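Local coordinates for protein BPH (Thiobacillus denitrificans, PDB 5OVS) that is a proteasome homologue that assembles as a tetradecameric double ring and probably degrades proteins as a hydrolase, at residues V3-I14 / L112-F120; L84-Q95 / D103-V111. One frame throughout, in Å; residues are numbered along the deposited sequence.

Contact 1: residues V3-I14 / L112-F120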
# COMPACT_ATOMS: atom_id res chain seq x y z
N VAL K 3 9.63 34.56 -12.56
CA VAL K 3 10.68 35.55 -12.36
C VAL K 3 11.65 35.45 -13.54
O VAL K 3 11.93 34.35 -14.02
CB VAL K 3 11.44 35.33 -11.04
CG1 VAL K 3 10.57 35.70 -9.85
CG2 VAL K 3 11.96 33.91 -10.91
N THR K 4 12.13 36.58 -14.02
CA THR K 4 13.04 36.60 -15.14
C THR K 4 14.26 37.48 -14.85
O THR K 4 14.23 38.41 -14.02
CB THR K 4 12.36 37.08 -16.43
OG1 THR K 4 11.86 38.40 -16.23
CG2 THR K 4 11.20 36.14 -16.83
N ILE K 5 15.34 37.17 -15.56
CA ILE K 5 16.55 37.92 -15.39
C ILE K 5 17.26 37.99 -16.74
O ILE K 5 17.31 37.01 -17.48
CB ILE K 5 17.42 37.30 -14.29
CG1 ILE K 5 18.43 38.33 -13.79
CG2 ILE K 5 18.06 36.01 -14.77
CD1 ILE K 5 19.02 37.98 -12.45
N VAL K 6 17.76 39.17 -17.07
CA VAL K 6 18.29 39.45 -18.40
C VAL K 6 19.50 40.39 -18.32
O VAL K 6 19.55 41.34 -17.52
CB VAL K 6 17.23 40.08 -19.31
CG1 VAL K 6 17.80 40.33 -20.69
CG2 VAL K 6 15.99 39.18 -19.39
N ARG K 7 20.45 40.09 -19.19
CA ARG K 7 21.69 40.79 -19.32
C ARG K 7 21.82 41.15 -20.80
O ARG K 7 21.91 40.27 -21.64
CB ARG K 7 22.77 39.79 -18.90
CG ARG K 7 24.17 40.34 -18.78
CD ARG K 7 25.20 39.25 -19.01
NE ARG K 7 26.47 39.87 -19.34
CZ ARG K 7 27.54 39.92 -18.55
NH1 ARG K 7 27.53 39.35 -17.35
NH2 ARG K 7 28.64 40.53 -18.98
N LYS K 8 21.79 42.43 -21.14
CA LYS K 8 21.89 42.80 -22.55
C LYS K 8 22.33 44.23 -22.72
O LYS K 8 21.81 45.12 -22.05
CB LYS K 8 20.55 42.61 -23.25
CG LYS K 8 20.54 43.10 -24.69
CD LYS K 8 19.20 42.91 -25.37
CE LYS K 8 19.22 43.53 -26.76
NZ LYS K 8 17.99 43.25 -27.55
N ASP K 9 23.28 44.44 -23.63
CA ASP K 9 23.80 45.78 -23.97
C ASP K 9 24.30 46.61 -22.78
O ASP K 9 23.97 47.79 -22.66
CB ASP K 9 22.75 46.58 -24.75
CG ASP K 9 22.42 45.97 -26.10
OD1 ASP K 9 23.28 45.32 -26.71
OD2 ASP K 9 21.28 46.16 -26.55
N GLY K 10 25.11 45.99 -21.91
CA GLY K 10 25.69 46.69 -20.76
C GLY K 10 24.71 47.00 -19.63
O GLY K 10 25.02 47.77 -18.72
N ARG K 11 23.54 46.38 -19.70
CA ARG K 11 22.42 46.65 -18.80
C ARG K 11 21.94 45.32 -18.23
O ARG K 11 21.95 44.31 -18.93
CB ARG K 11 21.28 47.28 -19.59
CG ARG K 11 21.37 48.78 -19.79
CD ARG K 11 20.58 49.46 -18.69
NE ARG K 11 20.29 50.86 -18.94
CZ ARG K 11 19.09 51.34 -19.30
NH1 ARG K 11 18.03 50.55 -19.48
NH2 ARG K 11 18.96 52.65 -19.49
N ILE K 12 21.49 45.32 -16.97
CA ILE K 12 20.97 44.12 -16.33
C ILE K 12 19.57 44.41 -15.86
O ILE K 12 19.31 45.46 -15.27
CB ILE K 12 21.88 43.68 -15.16
CG1 ILE K 12 23.12 42.96 -15.71
CG2 ILE K 12 21.14 42.79 -14.19
CD1 ILE K 12 24.23 42.76 -14.70
N ALA K 13 18.64 43.50 -16.14
CA ALA K 13 17.26 43.65 -15.70
C ALA K 13 16.74 42.40 -15.03
O ALA K 13 17.27 41.31 -15.21
CB ALA K 13 16.36 44.03 -16.85
N ILE K 14 15.69 42.59 -14.23
CA ILE K 14 15.08 41.51 -13.47
C ILE K 14 13.60 41.82 -13.33
O ILE K 14 13.22 42.98 -13.12
CB ILE K 14 15.79 41.30 -12.11
CG1 ILE K 14 15.26 40.06 -11.40
CG2 ILE K 14 15.67 42.54 -11.21
CD1 ILE K 14 16.06 39.65 -10.19
N LEU K 112 16.35 34.20 -8.63
CA LEU K 112 17.25 34.90 -9.53
C LEU K 112 17.83 36.10 -8.75
O LEU K 112 17.13 36.72 -7.95
CB LEU K 112 16.52 35.33 -10.78
CG LEU K 112 15.85 34.17 -11.54
CD1 LEU K 112 14.98 34.72 -12.66
CD2 LEU K 112 16.89 33.23 -12.10
N ILE K 113 19.11 36.38 -8.95
CA ILE K 113 19.84 37.44 -8.26
C ILE K 113 20.50 38.35 -9.28
O ILE K 113 21.41 37.92 -9.99
CB ILE K 113 20.93 36.87 -7.35
CG1 ILE K 113 20.29 36.00 -6.28
CG2 ILE K 113 21.76 38.00 -6.72
CD1 ILE K 113 21.26 35.10 -5.59
N ALA K 114 20.04 39.59 -9.37
CA ALA K 114 20.60 40.58 -10.27
C ALA K 114 21.44 41.57 -9.47
O ALA K 114 20.98 42.13 -8.49
CB ALA K 114 19.48 41.31 -10.99
N ASN K 115 22.68 41.78 -9.89
CA ASN K 115 23.46 42.92 -9.39
C ASN K 115 24.46 43.39 -10.44
O ASN K 115 24.73 42.68 -11.41
CB ASN K 115 24.12 42.59 -8.05
CG ASN K 115 25.22 41.55 -8.16
OD1 ASN K 115 26.27 41.79 -8.76
ND2 ASN K 115 25.00 40.41 -7.53
N PRO K 116 25.03 44.60 -10.25
CA PRO K 116 25.93 45.11 -11.27
C PRO K 116 27.00 44.12 -11.75
O PRO K 116 27.42 44.21 -12.90
CB PRO K 116 26.57 46.33 -10.58
CG PRO K 116 25.49 46.83 -9.68
CD PRO K 116 24.80 45.59 -9.18
N ARG K 117 27.43 43.19 -10.90
CA ARG K 117 28.51 42.29 -11.30
C ARG K 117 28.07 41.00 -12.00
O ARG K 117 28.90 40.17 -12.33
CB ARG K 117 29.45 42.04 -10.11
CG ARG K 117 30.24 43.32 -9.78
CD ARG K 117 30.67 43.49 -8.33
NE ARG K 117 29.62 43.33 -7.32
CZ ARG K 117 28.63 44.19 -7.09
NH1 ARG K 117 28.49 45.30 -7.82
NH2 ARG K 117 27.75 43.93 -6.12
N GLY K 118 26.77 40.84 -12.26
CA GLY K 118 26.30 39.73 -13.09
C GLY K 118 24.88 39.31 -12.77
O GLY K 118 24.26 39.83 -11.85
N ILE K 119 24.36 38.35 -13.53
CA ILE K 119 23.07 37.76 -13.24
C ILE K 119 23.22 36.28 -12.88
O ILE K 119 23.96 35.54 -13.52
CB ILE K 119 22.09 37.95 -14.40
CG1 ILE K 119 22.65 37.40 -15.72
CG2 ILE K 119 21.77 39.43 -14.55
CD1 ILE K 119 21.57 37.11 -16.74
N PHE K 120 22.53 35.88 -11.83
CA PHE K 120 22.71 34.57 -11.25
C PHE K 120 21.38 33.94 -10.89
O PHE K 120 20.34 34.60 -10.85
CB PHE K 120 23.53 34.69 -9.96
CG PHE K 120 24.87 35.38 -10.12
CD1 PHE K 120 26.00 34.65 -10.46
CD2 PHE K 120 25.01 36.73 -9.89
CE1 PHE K 120 27.23 35.28 -10.59
CE2 PHE K 120 26.23 37.35 -10.01
CZ PHE K 120 27.34 36.63 -10.36
O HOH W 1 26.26 37.36 -15.54
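Water 1 is gripped from both sides of this contact: it accepts from the backbone N of Ile119 at 2.9 Å and from Arg7 NH1 at 3.0 Å, lying in the plane of the guanidinium. The extended arginine chain reaches it past Ile119, whose CD1 rests 3.6 Å from Arg7 CB. No direct hydrogen bond crosses between the segments, because two β-hairpins lie here face to face in the two sheets of the proteasome-like αββα sandwich. Strands 3-8 and 112-115 run 36° apart at this point. Ile5 and Ile119 slide past each other in opposite directions, with Ile5 CG1 3.6 Å from Ile119 CG2. Holding CG1 anti to the backbone N (chi1 -160°) lets Ile5 carry CD1 over the opposing hairpin, to 3.7 Å from Ala114 CB. Ile12 crosses Ile119 at a slant, and their CG2 methyls are tight at 3.4 Å. At the far end Leu112 CD1 lies 3.4 Å from Val3 O and also presses on the CG2 methyl of that valine. With the strands' backbone hydrogen bonds made inside their own sheets, the two layers are joined by aliphatic side chains and, at the Arg7 end, by one bridging water.

Contact 2: residues L84-Q95 / D103-V111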
# COMPACT_ATOMS: atom_id res chain seq x y z
N LEU K 84 22.07 29.97 4.67
CA LEU K 84 20.64 30.26 4.71
C LEU K 84 19.82 29.01 4.95
O LEU K 84 18.90 29.02 5.76
CB LEU K 84 20.17 30.92 3.42
CG LEU K 84 18.65 30.98 3.17
CD1 LEU K 84 17.96 31.84 4.21
CD2 LEU K 84 18.36 31.54 1.79
N HIS K 85 20.14 27.93 4.23
CA HIS K 85 19.34 26.71 4.32
C HIS K 85 19.28 26.16 5.75
O HIS K 85 18.24 25.66 6.19
CB HIS K 85 19.88 25.63 3.38
CG HIS K 85 19.06 24.38 3.39
ND1 HIS K 85 17.86 24.29 2.73
CD2 HIS K 85 19.25 23.20 4.03
CE1 HIS K 85 17.34 23.09 2.95
NE2 HIS K 85 18.17 22.41 3.73
N GLY K 86 20.40 26.26 6.46
CA GLY K 86 20.49 25.86 7.86
C GLY K 86 19.63 26.73 8.75
O GLY K 86 19.09 26.25 9.74
N ALA K 87 19.49 28.00 8.40
CA ALA K 87 18.58 28.90 9.10
C ALA K 87 17.11 28.64 8.75
O ALA K 87 16.25 28.77 9.61
CB ALA K 87 18.95 30.35 8.83
N LEU K 88 16.83 28.28 7.50
CA LEU K 88 15.45 27.93 7.09
C LEU K 88 14.89 26.76 7.90
O LEU K 88 13.73 26.76 8.28
CB LEU K 88 15.37 27.58 5.61
CG LEU K 88 15.62 28.73 4.63
CD1 LEU K 88 15.70 28.21 3.20
CD2 LEU K 88 14.54 29.80 4.74
N LYS K 89 15.74 25.77 8.15
CA LYS K 89 15.35 24.62 8.96
C LYS K 89 15.26 24.98 10.43
O LYS K 89 14.32 24.59 11.11
CB LYS K 89 16.35 23.50 8.79
CG LYS K 89 16.36 22.92 7.40
CD LYS K 89 17.49 21.92 7.25
CE LYS K 89 17.18 20.61 7.97
NZ LYS K 89 18.33 19.67 7.85
N GLU K 90 16.25 25.72 10.92
CA GLU K 90 16.38 25.98 12.35
C GLU K 90 15.41 27.02 12.90
O GLU K 90 14.89 26.84 13.98
CB GLU K 90 17.81 26.39 12.69
CG GLU K 90 18.08 26.35 14.19
CD GLU K 90 19.36 27.05 14.58
OE1 GLU K 90 20.13 27.43 13.67
OE2 GLU K 90 19.60 27.21 15.80
N HIS K 91 15.18 28.11 12.17
CA HIS K 91 14.37 29.22 12.69
C HIS K 91 13.05 29.45 11.98
O HIS K 91 12.19 30.09 12.55
CB HIS K 91 15.16 30.53 12.64
CG HIS K 91 16.50 30.44 13.29
ND1 HIS K 91 16.67 30.40 14.66
CD2 HIS K 91 17.75 30.37 12.77
CE1 HIS K 91 17.95 30.31 14.95
NE2 HIS K 91 18.63 30.29 13.82
N TYR K 92 12.88 28.96 10.76
CA TYR K 92 11.71 29.33 9.95
C TYR K 92 10.85 28.13 9.51
O TYR K 92 9.96 28.28 8.66
CB TYR K 92 12.14 30.15 8.72
CG TYR K 92 12.90 31.43 9.04
CD1 TYR K 92 12.23 32.59 9.40
CD2 TYR K 92 14.29 31.47 8.95
CE1 TYR K 92 12.93 33.76 9.68
CE2 TYR K 92 14.99 32.63 9.22
CZ TYR K 92 14.31 33.77 9.59
OH TYR K 92 15.02 34.91 9.86
N TYR K 93 11.10 26.97 10.10
CA TYR K 93 10.19 25.82 10.01
C TYR K 93 10.02 25.25 8.60
O TYR K 93 8.92 24.87 8.18
CB TYR K 93 8.83 26.19 10.64
CG TYR K 93 9.00 26.79 12.02
CD1 TYR K 93 9.39 26.00 13.11
CD2 TYR K 93 8.81 28.15 12.24
CE1 TYR K 93 9.56 26.54 14.38
CE2 TYR K 93 8.98 28.70 13.50
CZ TYR K 93 9.36 27.89 14.57
OH TYR K 93 9.54 28.43 15.82
N LEU K 94 11.14 25.19 7.88
CA LEU K 94 11.21 24.55 6.57
C LEU K 94 11.07 23.04 6.74
O LEU K 94 11.56 22.49 7.72
CB LEU K 94 12.57 24.84 5.95
CG LEU K 94 12.77 24.37 4.51
CD1 LEU K 94 12.07 25.34 3.56
CD2 LEU K 94 14.24 24.28 4.18
N GLN K 95 10.43 22.37 5.79
CA GLN K 95 10.33 20.90 5.81
C GLN K 95 11.26 20.20 4.82
O GLN K 95 11.35 20.60 3.66
CB GLN K 95 8.88 20.48 5.56
CG GLN K 95 7.94 21.01 6.63
CD GLN K 95 6.73 20.13 6.87
OE1 GLN K 95 5.95 19.86 5.95
NE2 GLN K 95 6.57 19.68 8.10
N ASP K 103 18.84 14.03 -4.09
CA ASP K 103 20.26 14.01 -3.75
C ASP K 103 20.52 14.84 -2.52
O ASP K 103 21.12 14.37 -1.56
CB ASP K 103 21.13 14.58 -4.88
CG ASP K 103 21.55 13.53 -5.89
OD1 ASP K 103 21.10 12.37 -5.78
OD2 ASP K 103 22.35 13.87 -6.79
N LEU K 104 20.07 16.09 -2.58
CA LEU K 104 20.26 17.05 -1.50
C LEU K 104 18.92 17.54 -0.97
O LEU K 104 17.86 17.30 -1.57
CB LEU K 104 21.06 18.25 -2.00
CG LEU K 104 22.45 17.95 -2.58
CD1 LEU K 104 22.89 19.05 -3.52
CD2 LEU K 104 23.47 17.75 -1.47
N GLU K 105 18.96 18.22 0.18
CA GLU K 105 17.76 18.83 0.74
C GLU K 105 17.36 20.01 -0.14
O GLU K 105 18.21 20.78 -0.58
CB GLU K 105 17.98 19.28 2.19
CG GLU K 105 17.98 18.15 3.21
CD GLU K 105 18.25 18.62 4.64
OE1 GLU K 105 18.04 19.82 4.93
OE2 GLU K 105 18.65 17.80 5.50
N SER K 106 16.07 20.12 -0.41
CA SER K 106 15.52 21.26 -1.12
C SER K 106 15.40 22.45 -0.16
O SER K 106 15.06 22.27 1.01
CB SER K 106 14.14 20.91 -1.69
OG SER K 106 13.67 21.91 -2.57
N SER K 107 15.68 23.65 -0.64
CA SER K 107 15.29 24.86 0.06
C SER K 107 13.87 25.30 -0.35
O SER K 107 13.35 26.28 0.17
CB SER K 107 16.32 25.97 -0.15
OG SER K 107 17.61 25.54 0.28
N ARG K 108 13.27 24.57 -1.29
CA ARG K 108 11.90 24.78 -1.75
C ARG K 108 11.64 26.09 -2.51
O ARG K 108 10.49 26.41 -2.81
CB ARG K 108 10.90 24.69 -0.59
CG ARG K 108 11.03 23.43 0.25
CD ARG K 108 10.74 22.18 -0.55
NE ARG K 108 10.43 21.09 0.38
CZ ARG K 108 9.21 20.60 0.62
NH1 ARG K 108 8.14 21.07 -0.02
NH2 ARG K 108 9.07 19.62 1.50
N MET K 109 12.70 26.82 -2.84
CA MET K 109 12.54 28.01 -3.64
C MET K 109 13.63 28.07 -4.68
O MET K 109 14.72 27.55 -4.49
CB MET K 109 12.56 29.26 -2.76
CG MET K 109 13.68 29.24 -1.75
SD MET K 109 14.00 30.86 -1.04
CE MET K 109 15.39 30.44 0.00
N ASP K 110 13.31 28.68 -5.81
CA ASP K 110 14.28 28.98 -6.82
C ASP K 110 14.39 30.50 -6.83
O ASP K 110 13.39 31.19 -6.66
CB ASP K 110 13.81 28.47 -8.17
CG ASP K 110 13.59 26.96 -8.18
OD1 ASP K 110 14.50 26.21 -7.75
OD2 ASP K 110 12.53 26.50 -8.64
N VAL K 111 15.59 31.05 -6.97
CA VAL K 111 15.71 32.51 -7.05
C VAL K 111 16.62 32.98 -8.17
O VAL K 111 17.50 32.25 -8.62
CB VAL K 111 16.18 33.15 -5.73
CG1 VAL K 111 15.34 32.65 -4.58
CG2 VAL K 111 17.67 32.90 -5.51
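A histidine-carboxylate pair, His85 with Glu105, ties the last turns of helix 74-91 to the loop leading into strand 111-115, at the edge of the proteasome-like αββα sandwich where two other subunits come within contact. His85 NE2 donates to Glu105 OE1 over 2.9 Å in a nearly straight bond (167°). The oxygen lies in the imidazole plane but is met on its anti side, with ring and carboxylate turned 55° apart. That leaves the syn side to Lys89, whose chain bends at chi3 (74°) to bring NZ 2.9 Å from OE1 and 3.0 Å from OE2 of Glu105, a salt bridge to both oxygens. Glu105 OE1 thus takes two donors. Putting an alanine here would probably leave the Lys89 ammonium without its counter-charge and the His85 ring with one bond fewer against turning. The other ring nitrogen, His85 ND1, shares a 2.8 Å hydrogen bond with Ser107 OG, which is also hydrogen-bonded to Arg126. Between the two nitrogens, the ring edge at His85 CE1 faces Ser106 O, 3.1 Å away. The same ring meets Tyr93 of a neighbouring subunit edge-to-face.

Deeper in, the contact turns apolar: Leu84 CD2 and Met109 CE meet tip to tip at 3.6 Å, and Leu88 CD1 also reaches that methyl. Beyond the helix, Leu94 lays CD1 against Ser107 O and the CG of Arg108. The arginine's NH2 makes a weak bond to Gln95 O, and its NH1 forms a long, weak ion pair with Asp103 of another subunit. Within the loop an ST turn shapes the chain before Met109: Ser106 OG accepts from the backbone N of Arg108 at 3.0 Å.

How the contacts relate
Contact 1 lies in the core of the subunit and contact 2 toward its surface, their centres about 25 Å apart on opposite sides of the chain's centre. Contact 2 is nested along the chain between the two segments of contact 1, and its loop runs straight into strand 111-115, which contact 1 uses. Contact 1 joins two sheets through aliphatic side chains, and no other chain touches it. Contact 2 joins a helix to an irregular loop, keeps a small apolar patch underneath, and relies mainly on charged and hydrogen-bonding groups, with two further copies of the protein packing around it, at subunit interfaces of the assembly.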